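Local atomic coordinates of DUF683-containing protein (Cyanothece, PDB entry 3CSX), a protein that is of unknown precise function but is a metalloprotein associated with nitrogen fixation, forming a dimer of helical hairpins. Residues A18-K23 with K71-W76; K26-A31 with R64-L69; G32-D37 with E57-I62. All coordinates share one frame; numbering follows the deposited sequence.

Contact 1 (A18-K23 with K71-W76); sequences ADLKKK and KKLNIW
Leu20 faces Leu73 where two antiparallel helical segments pass, their axes 10.3 Å apart at closest approach, their directions 160° apart and the two CA atoms separated by 6.8 Å. Leu20 has the largest share of the contact. Its CG lies anti to the backbone N (chi1 -179°), which sends the branched end across the gap between the helices, and the methyl CD2 does most of the touching. Leu20 CD2 rests 3.5 Å from Leu73 CA, next to the backbone of the opposing helix, and the side chains of Leu20 and Leu73 slide past each other in opposite senses.

The same methyl sits over a face of the Trp76 indole. Leu20 CD2 is 3.9 Å from the centroid of the six-membered ring of Trp76 and 28° off its normal, a CH-pi contact displaced toward the CE3 side, where the separation between Leu20 CD2 and Trp76 CE3 falls to 3.5 Å. Lys72 CG lies over this face as well, and the bent lysine chain brings Lys72 CE within 3.9 Å of Leu20 CD1. The aliphatic part of Lys72 thus adds to the apolar surround of the leucine tip. At the margin, Lys21 CG meets Leu73 CD1 at 4.0 Å, the two side chains crossing at about a right angle. No hydrogen bond joins the two segments, which meet through apolar packing.

Together with Leu69, the residues Lys72, Leu73 and Trp76 form a four-residue hole for Leu20, a knobs-into-holes fit of the coiled-coil type. The contact lies toward the open end of the hairpin made by helices 14-44 and 52-77. There Leu73 also touches Val17 and Trp76 touches Ala16, while Trp76 and Ile75 reach Arg25 and Asn28 of the second subunit.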
loop_
_atom_site.group_PDB
_atom_site.type_symbol
_atom_site.label_atom_id
_atom_site.label_comp_id
_atom_site.label_asym_id
_atom_site.label_seq_id
_atom_site.Cartn_x
_atom_site.Cartn_y
_atom_site.Cartn_z
ATOM N N ALA B 18 -17.584 1.909 -5.477
ATOM C CA ALA B 18 -17.901 3.319 -5.789
ATOM C C ALA B 18 -17.514 4.278 -4.669
ATOM O O ALA B 18 -16.979 5.372 -4.915
ATOM C CB ALA B 18 -19.395 3.485 -6.137
ATOM N N ASP B 19 -17.809 3.879 -3.431
ATOM C CA ASP B 19 -17.419 4.640 -2.254
ATOM C C ASP B 19 -15.898 4.808 -2.135
ATOM O O ASP B 19 -15.422 5.910 -1.897
ATOM C CB ASP B 19 -17.986 3.983 -0.985
ATOM C CG ASP B 19 -19.509 4.037 -0.933
ATOM O OD1 ASP B 19 -20.116 4.848 -1.696
ATOM O OD2 ASP B 19 -20.090 3.272 -0.134
ATOM N N LEU B 20 -15.158 3.713 -2.281
ATOM C CA LEU B 20 -13.690 3.748 -2.184
ATOM C C LEU B 20 -13.112 4.637 -3.284
ATOM O O LEU B 20 -12.233 5.465 -3.021
ATOM C CB LEU B 20 -13.108 2.324 -2.283
ATOM C CG LEU B 20 -11.581 2.135 -2.180
ATOM C CD1 LEU B 20 -10.996 2.789 -0.925
ATOM C CD2 LEU B 20 -11.226 0.667 -2.190
ATOM N N LYS B 21 -13.628 4.492 -4.506
ATOM C CA LYS B 21 -13.271 5.414 -5.601
ATOM C C LYS B 21 -13.412 6.867 -5.217
ATOM O O LYS B 21 -12.552 7.696 -5.565
ATOM C CB LYS B 21 -14.110 5.144 -6.863
ATOM C CG LYS B 21 -13.764 3.876 -7.576
ATOM C CD LYS B 21 -14.171 3.913 -9.064
ATOM C CE LYS B 21 -13.520 2.746 -9.808
ATOM N NZ LYS B 21 -13.419 2.950 -11.289
ATOM N N LYS B 22 -14.500 7.181 -4.505
ATOM C CA LYS B 22 -14.802 8.537 -4.061
ATOM C C LYS B 22 -13.791 9.028 -3.019
ATOM O O LYS B 22 -13.339 10.170 -3.059
ATOM C CB LYS B 22 -16.235 8.593 -3.498
ATOM C CG LYS B 22 -16.722 10.000 -3.092
ATOM C CD LYS B 22 -17.108 10.839 -4.326
ATOM C CE LYS B 22 -16.950 12.336 -4.057
ATOM N NZ LYS B 22 -17.045 12.653 -2.605
ATOM N N LYS B 23 -13.456 8.147 -2.084
ATOM C CA LYS B 23 -12.503 8.440 -1.044
ATOM C C LYS B 23 -11.142 8.677 -1.698
ATOM O O LYS B 23 -10.433 9.624 -1.359
ATOM C CB LYS B 23 -12.444 7.244 -0.099
ATOM C CG LYS B 23 -11.547 7.390 1.107
ATOM C CD LYS B 23 -11.685 6.150 1.958
ATOM C CE LYS B 23 -10.687 6.121 3.121
ATOM N NZ LYS B 23 -10.851 7.276 4.096
ATOM N N LYS B 71 -4.157 0.427 -3.919
ATOM C CA LYS B 71 -3.890 -1.024 -3.928
ATOM C C LYS B 71 -5.101 -1.840 -3.465
ATOM O O LYS B 71 -5.408 -2.859 -4.069
ATOM C CB LYS B 71 -2.674 -1.343 -3.061
ATOM C CG LYS B 71 -1.361 -0.845 -3.690
ATOM C CD LYS B 71 -0.166 -0.865 -2.722
ATOM C CE LYS B 71 1.171 -1.002 -3.496
ATOM N NZ LYS B 71 1.187 -0.196 -4.786
ATOM N N LYS B 72 -5.773 -1.390 -2.394
ATOM C CA LYS B 72 -7.020 -2.018 -1.935
ATOM C C LYS B 72 -8.070 -2.005 -3.047
ATOM O O LYS B 72 -8.699 -3.040 -3.322
ATOM C CB LYS B 72 -7.577 -1.318 -0.666
ATOM C CG LYS B 72 -8.718 -2.093 0.005
ATOM C CD LYS B 72 -9.075 -1.565 1.386
ATOM C CE LYS B 72 -9.910 -0.257 1.323
ATOM N NZ LYS B 72 -10.125 0.245 2.707
ATOM N N LEU B 73 -8.250 -0.838 -3.680
ATOM C CA LEU B 73 -9.227 -0.685 -4.780
ATOM C C LEU B 73 -8.973 -1.701 -5.889
ATOM O O LEU B 73 -9.894 -2.408 -6.321
ATOM C CB LEU B 73 -9.227 0.738 -5.349
ATOM C CG LEU B 73 -10.139 1.019 -6.567
ATOM C CD1 LEU B 73 -11.594 0.750 -6.222
ATOM C CD2 LEU B 73 -9.979 2.438 -7.053
ATOM N N ASN B 74 -7.728 -1.809 -6.323
ATOM C CA ASN B 74 -7.397 -2.799 -7.351
ATOM C C ASN B 74 -7.782 -4.203 -6.907
ATOM O O ASN B 74 -8.453 -4.932 -7.651
ATOM C CB ASN B 74 -5.922 -2.737 -7.747
ATOM C CG ASN B 74 -5.590 -1.534 -8.604
ATOM O OD1 ASN B 74 -6.362 -1.146 -9.494
ATOM N ND2 ASN B 74 -4.422 -0.928 -8.351
ATOM N N ILE B 75 -7.403 -4.564 -5.681
ATOM C CA ILE B 75 -7.743 -5.881 -5.125
ATOM C C ILE B 75 -9.259 -6.087 -5.057
ATOM O O ILE B 75 -9.755 -7.153 -5.444
ATOM C CB ILE B 75 -7.083 -6.124 -3.744
ATOM C CG1 ILE B 75 -5.608 -6.522 -3.921
ATOM C CG2 ILE B 75 -7.799 -7.224 -2.960
ATOM C CD1 ILE B 75 -4.720 -6.183 -2.711
ATOM N N TRP B 76 -9.989 -5.070 -4.596
ATOM C CA TRP B 76 -11.448 -5.143 -4.487
ATOM C C TRP B 76 -12.107 -5.378 -5.842
ATOM O O TRP B 76 -12.906 -6.323 -6.010
ATOM C CB TRP B 76 -12.002 -3.857 -3.867
ATOM C CG TRP B 76 -11.939 -3.829 -2.369
ATOM C CD1 TRP B 76 -11.180 -4.623 -1.561
ATOM C CD2 TRP B 76 -12.651 -2.931 -1.504
ATOM N NE1 TRP B 76 -11.396 -4.287 -0.235
ATOM C CE2 TRP B 76 -12.273 -3.239 -0.177
ATOM C CE3 TRP B 76 -13.576 -1.899 -1.724
ATOM C CZ2 TRP B 76 -12.799 -2.563 0.926
ATOM C CZ3 TRP B 76 -14.085 -1.218 -0.633
ATOM C CH2 TRP B 76 -13.698 -1.559 0.685
#

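Contact 2 (K26-A31 with R64-L69); sequences KLNSKA and RELDQL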
loop_
_atom_site.group_PDB
_atom_site.type_symbol
_atom_site.label_atom_id
_atom_site.label_comp_id
_atom_site.label_asym_id
_atom_site.label_seq_id
_atom_site.Cartn_x
_atom_site.Cartn_y
_atom_site.Cartn_z
ATOM N N LYS B 26 -11.001 12.220 -3.378
ATOM C CA LYS B 26 -10.780 13.329 -2.451
ATOM C C LYS B 26 -9.341 13.382 -1.876
ATOM O O LYS B 26 -8.727 14.467 -1.694
ATOM C CB LYS B 26 -11.846 13.345 -1.340
ATOM C CG LYS B 26 -13.261 13.649 -1.867
ATOM C CD LYS B 26 -14.323 13.485 -0.773
ATOM C CE LYS B 26 -14.491 14.771 0.066
ATOM N NZ LYS B 26 -15.724 15.499 -0.369
ATOM N N LEU B 27 -8.803 12.204 -1.579
ATOM C CA LEU B 27 -7.486 12.110 -1.014
ATOM C C LEU B 27 -6.410 12.445 -2.043
ATOM O O LEU B 27 -5.385 13.021 -1.697
ATOM C CB LEU B 27 -7.245 10.707 -0.472
ATOM C CG LEU B 27 -6.068 10.578 0.482
ATOM C CD1 LEU B 27 -6.246 11.471 1.737
ATOM C CD2 LEU B 27 -5.941 9.082 0.847
ATOM N N ASN B 28 -6.655 12.099 -3.297
ATOM C CA ASN B 28 -5.678 12.414 -4.352
ATOM C C ASN B 28 -5.498 13.926 -4.441
ATOM O O ASN B 28 -4.382 14.398 -4.605
ATOM C CB ASN B 28 -6.073 11.758 -5.682
ATOM C CG ASN B 28 -4.989 11.850 -6.725
ATOM O OD1 ASN B 28 -5.123 12.588 -7.690
ATOM N ND2 ASN B 28 -3.903 11.116 -6.536
ATOM N N SER B 29 -6.591 14.686 -4.234
ATOM C CA SER B 29 -6.522 16.150 -4.194
ATOM C C SER B 29 -5.703 16.676 -3.043
ATOM O O SER B 29 -4.879 17.570 -3.248
ATOM C CB SER B 29 -7.923 16.773 -4.158
ATOM O OG SER B 29 -8.663 16.296 -5.252
ATOM N N LYS B 30 -5.904 16.094 -1.843
ATOM C CA LYS B 30 -5.207 16.511 -0.654
ATOM C C LYS B 30 -3.723 16.185 -0.793
ATOM O O LYS B 30 -2.864 16.956 -0.379
ATOM C CB LYS B 30 -5.745 15.786 0.577
ATOM C CG LYS B 30 -7.103 16.288 1.125
ATOM C CD LYS B 30 -7.090 17.779 1.409
ATOM C CE LYS B 30 -6.504 18.097 2.778
ATOM N NZ LYS B 30 -6.719 19.532 3.133
ATOM N N ALA B 31 -3.450 15.042 -1.405
ATOM C CA ALA B 31 -2.066 14.601 -1.640
ATOM C C ALA B 31 -1.373 15.568 -2.569
ATOM O O ALA B 31 -0.255 15.986 -2.297
ATOM C CB ALA B 31 -2.048 13.220 -2.239
ATOM N N ARG B 64 1.239 7.616 1.561
ATOM C CA ARG B 64 1.162 6.222 2.009
ATOM C C ARG B 64 -0.277 5.799 2.111
ATOM O O ARG B 64 -0.648 4.707 1.675
ATOM C CB ARG B 64 1.817 6.012 3.378
ATOM C CG ARG B 64 1.740 4.528 3.795
ATOM C CD ARG B 64 2.442 4.337 5.103
ATOM N NE ARG B 64 2.378 2.958 5.615
ATOM C CZ ARG B 64 3.087 1.920 5.149
ATOM N NH1 ARG B 64 3.923 2.055 4.129
ATOM N NH2 ARG B 64 2.938 0.725 5.703
ATOM N N GLU B 65 -1.113 6.651 2.720
ATOM C CA GLU B 65 -2.530 6.274 2.821
ATOM C C GLU B 65 -3.155 6.130 1.419
ATOM O O GLU B 65 -3.940 5.208 1.122
ATOM C CB GLU B 65 -3.324 7.285 3.676
ATOM C CG GLU B 65 -4.740 6.741 3.983
ATOM C CD GLU B 65 -5.736 7.830 4.391
ATOM O OE1 GLU B 65 -5.353 9.011 4.397
ATOM O OE2 GLU B 65 -6.896 7.485 4.724
ATOM N N LEU B 66 -2.848 7.074 0.562
ATOM C CA LEU B 66 -3.362 7.027 -0.790
ATOM C C LEU B 66 -2.964 5.734 -1.514
ATOM O O LEU B 66 -3.780 5.127 -2.222
ATOM C CB LEU B 66 -2.884 8.255 -1.572
ATOM C CG LEU B 66 -3.459 8.419 -2.987
ATOM C CD1 LEU B 66 -4.983 8.528 -3.035
ATOM C CD2 LEU B 66 -2.773 9.677 -3.600
ATOM N N ASP B 67 -1.718 5.331 -1.340
ATOM C CA ASP B 67 -1.182 4.119 -2.023
ATOM C C ASP B 67 -1.902 2.887 -1.466
ATOM O O ASP B 67 -2.338 2.038 -2.213
ATOM C CB ASP B 67 0.315 4.035 -1.739
ATOM C CG ASP B 67 1.042 2.953 -2.560
ATOM O OD1 ASP B 67 0.633 2.635 -3.693
ATOM O OD2 ASP B 67 2.044 2.453 -2.027
ATOM N N GLN B 68 -2.081 2.821 -0.147
ATOM C CA GLN B 68 -2.860 1.714 0.430
ATOM C C GLN B 68 -4.253 1.617 -0.145
ATOM O O GLN B 68 -4.737 0.526 -0.432
ATOM C CB GLN B 68 -2.970 1.815 1.974
ATOM C CG GLN B 68 -1.641 1.744 2.687
ATOM C CD GLN B 68 -1.139 0.320 2.941
ATOM O OE1 GLN B 68 -1.591 -0.621 2.322
ATOM N NE2 GLN B 68 -0.185 0.177 3.872
ATOM N N LEU B 69 -4.927 2.756 -0.311
ATOM C CA LEU B 69 -6.294 2.701 -0.767
ATOM C C LEU B 69 -6.344 2.307 -2.245
ATOM O O LEU B 69 -7.198 1.526 -2.669
ATOM C CB LEU B 69 -6.989 4.033 -0.508
ATOM C CG LEU B 69 -7.246 4.373 0.961
ATOM C CD1 LEU B 69 -7.785 5.817 1.001
ATOM C CD2 LEU B 69 -8.226 3.364 1.599
#
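Leu27 and Leu66 meet in the middle of the helical hairpin, which belongs to the Rop-like family, and they bury equal amounts of surface. The helix axes approach to 9.9 Å at an angle of 152° between their directions. Leu27 enters as a knob: with Ile62, the residues Glu65, Leu66 and Leu69 make up the hole, each touching it. Leu27 CD2 is the leading atom, lying 3.7 Å from Leu66 CA and 3.8 Å from Leu69 CD1. On another flank the extended chain of Glu65 crosses Leu27 at about a right angle and brings Glu65 OE1 to 3.6 Å from Leu27 CD2, a van der Waals approach of a carboxylate oxygen to a methyl.

Leu66 answers from the other helix. With its CG opposite the backbone N (chi1 -174°), it extends toward helix 14-44 and divides its two methyls between neighbours: Leu66 CD1 lies beside the backbone N of Asn28, and Leu66 CD2 reaches Ala31 CB at 3.9 Å. Gln68, by contrast, serves the dimer, its NE2 hydrogen-bonded to Gln33 OE1 of the second subunit. Asn28 crosses Leu66 obliquely, its amide ND2 lying 3.5 Å from the methyl Leu66 CD2.

Contact 3 (G32-D37 with E57-I62); sequences GQMKMD and EKTYEI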
loop_
_atom_site.group_PDB
_atom_site.type_symbol
_atom_site.label_atom_id
_atom_site.label_comp_id
_atom_site.label_asym_id
_atom_site.label_seq_id
_atom_site.Cartn_x
_atom_site.Cartn_y
_atom_site.Cartn_z
ATOM N N GLY B 32 -2.044 15.908 -3.673
ATOM C CA GLY B 32 -1.557 16.944 -4.586
ATOM C C GLY B 32 -1.194 18.240 -3.898
ATOM O O GLY B 32 -0.216 18.909 -4.282
ATOM N N GLN B 33 -1.975 18.616 -2.873
ATOM C CA GLN B 33 -1.696 19.833 -2.126
ATOM C C GLN B 33 -0.431 19.763 -1.347
ATOM O O GLN B 33 0.308 20.721 -1.312
ATOM C CB GLN B 33 -2.818 20.174 -1.129
ATOM C CG GLN B 33 -3.976 20.834 -1.780
ATOM C CD GLN B 33 -5.232 20.618 -0.971
ATOM O OE1 GLN B 33 -5.177 20.571 0.273
ATOM N NE2 GLN B 33 -6.345 20.432 -1.649
ATOM N N MET B 34 -0.182 18.623 -0.705
ATOM C CA MET B 34 0.995 18.449 0.061
ATOM C C MET B 34 2.187 18.340 -0.876
ATOM O O MET B 34 3.257 18.861 -0.551
ATOM C CB MET B 34 0.891 17.230 1.004
ATOM C CG MET B 34 -0.063 17.474 2.212
ATOM S SD MET B 34 0.508 18.838 3.220
ATOM C CE MET B 34 2.236 18.482 3.590
ATOM N N LYS B 35 1.996 17.678 -2.025
ATOM C CA LYS B 35 3.073 17.603 -3.005
ATOM C C LYS B 35 3.527 19.014 -3.353
ATOM O O LYS B 35 4.715 19.323 -3.279
ATOM C CB LYS B 35 2.581 16.897 -4.256
ATOM C CG LYS B 35 3.568 16.914 -5.453
ATOM C CD LYS B 35 2.947 16.082 -6.550
ATOM C CE LYS B 35 3.653 16.252 -7.903
ATOM N NZ LYS B 35 3.132 17.485 -8.587
ATOM N N MET B 36 2.569 19.866 -3.745
ATOM C CA MET B 36 2.919 21.235 -4.142
ATOM C C MET B 36 3.563 22.032 -3.032
ATOM O O MET B 36 4.502 22.741 -3.261
ATOM C CB MET B 36 1.729 21.967 -4.765
ATOM C CG MET B 36 2.169 23.284 -5.399
ATOM S SD MET B 36 3.308 23.066 -6.806
ATOM C CE MET B 36 2.156 22.479 -7.960
ATOM N N ASP B 37 3.082 21.887 -1.799
ATOM C CA ASP B 37 3.689 22.550 -0.700
ATOM C C ASP B 37 5.104 22.079 -0.414
ATOM O O ASP B 37 5.996 22.877 -0.084
ATOM C CB ASP B 37 2.767 22.454 0.526
ATOM C CG ASP B 37 1.536 23.330 0.371
ATOM O OD1 ASP B 37 1.371 24.055 -0.677
ATOM O OD2 ASP B 37 0.695 23.277 1.268
ATOM N N GLU B 57 7.358 14.464 6.391
ATOM C CA GLU B 57 6.575 13.440 7.093
ATOM C C GLU B 57 5.097 13.533 6.768
ATOM O O GLU B 57 4.484 12.535 6.516
ATOM C CB GLU B 57 6.827 13.489 8.618
ATOM C CG GLU B 57 5.911 12.559 9.476
ATOM C CD GLU B 57 6.085 11.086 9.166
ATOM O OE1 GLU B 57 7.175 10.690 8.705
ATOM O OE2 GLU B 57 5.134 10.307 9.408
ATOM N N LYS B 58 4.525 14.741 6.804
ATOM C CA LYS B 58 3.111 14.977 6.540
ATOM C C LYS B 58 2.758 14.505 5.116
ATOM O O LYS B 58 1.753 13.818 4.856
ATOM C CB LYS B 58 2.919 16.496 6.693
ATOM C CG LYS B 58 1.515 17.044 6.958
ATOM C CD LYS B 58 1.683 18.418 7.697
ATOM C CE LYS B 58 2.526 19.436 6.853
ATOM N NZ LYS B 58 3.617 20.263 7.530
ATOM N N THR B 59 3.630 14.879 4.186
ATOM C CA THR B 59 3.487 14.498 2.794
ATOM C C THR B 59 3.564 12.974 2.651
ATOM O O THR B 59 2.743 12.359 1.968
ATOM C CB THR B 59 4.564 15.191 1.952
ATOM O OG1 THR B 59 4.423 16.604 2.106
ATOM C CG2 THR B 59 4.364 14.829 0.453
ATOM N N TYR B 60 4.536 12.369 3.314
ATOM C CA TYR B 60 4.707 10.910 3.229
ATOM C C TYR B 60 3.445 10.179 3.676
ATOM O O TYR B 60 2.973 9.263 3.015
ATOM C CB TYR B 60 5.908 10.466 4.061
ATOM C CG TYR B 60 5.882 8.986 4.293
ATOM C CD1 TYR B 60 6.231 8.099 3.276
ATOM C CD2 TYR B 60 5.475 8.472 5.535
ATOM C CE1 TYR B 60 6.176 6.735 3.484
ATOM C CE2 TYR B 60 5.406 7.127 5.755
ATOM C CZ TYR B 60 5.777 6.254 4.731
ATOM O OH TYR B 60 5.706 4.888 4.948
ATOM N N GLU B 61 2.869 10.621 4.803
ATOM C CA GLU B 61 1.748 9.937 5.368
ATOM C C GLU B 61 0.537 9.922 4.482
ATOM O O GLU B 61 -0.117 8.901 4.353
ATOM C CB GLU B 61 1.433 10.525 6.750
ATOM C CG GLU B 61 2.557 10.242 7.742
ATOM C CD GLU B 61 2.900 8.754 7.919
ATOM O OE1 GLU B 61 2.070 7.866 7.604
ATOM O OE2 GLU B 61 4.026 8.473 8.401
ATOM N N ILE B 62 0.239 11.060 3.855
ATOM C CA ILE B 62 -0.865 11.134 2.953
ATOM C C ILE B 62 -0.649 10.248 1.693
ATOM O O ILE B 62 -1.543 9.535 1.254
ATOM C CB ILE B 62 -1.270 12.642 2.638
ATOM C CG1 ILE B 62 -2.594 12.705 1.868
ATOM C CG2 ILE B 62 -0.185 13.441 1.929
ATOM C CD1 ILE B 62 -2.521 12.202 0.496
#
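Met34 reaches across to Lys58, Thr59 and Ile62 and buries far more surface here than any other residue. The chain leaves the backbone with CG anti to the carbonyl carbon (chi1 -73°) and then bends at both chi2 and chi3, which folds the thioether along the opposing helix. CB comes first: Met34 CB lies 3.8 Å from Thr59 OG1 and also touches the CG2 methyl of Ile62. One bond further, Met34 CG meets that same Ile62 CG2 at 4.0 Å.

These side chains close one level of an antiparallel helical hairpin of the Rop-like family, where the axes of 32-37 and 57-62 come within 9.3 Å and the CA atoms of Met34 and Thr59 are 5.4 Å apart. Ile62 also packs on Leu27 and Ala31, so its side chain continues the apolar seam along helix 14-44.

Beyond the bend, Met34 SD faces Lys58 CE at 4.2 Å. The terminal methyl then drops between two residues: Met34 CE is 3.2 Å from Thr59 OG1 and 3.4 Å from Lys58 CE, the latter tighter than usual carbon packing. Lys58 crosses the methionine at about a right angle, and its CB and CG line the methyl too. Replacing Met34 by an alanine would probably open a gap beside Thr59 and set the aliphatic chain of Lys58 free to turn. Thr59 OG1, although near the methyl, is hydrogen-bonded to Thr55 O one turn earlier in its own helix, and Thr59 also packs on Leu38.

From the N terminus, helix 14-44 supplies residues 18-23, 26-31 and 32-37 in turn, and helix 52-77 returns with their partners in reverse order. Contact 3 therefore closes the innermost loop, of 19 residues and including the turn of the hairpin; contact 2 encloses it, and contact 1 encloses both. None of the three cross. Neighbouring levels touch: Lys23 CE lies 3.6 Å from Leu69 CD1 between contacts 1 and 2, and contacts 2 and 3 also touch, through Ile62. Contacts 1 and 3, with centres about 21 Å apart, do not meet. The series zips the two helices together along the hairpin, and helix 52-77 also packs against helix 14-44 of the second subunit.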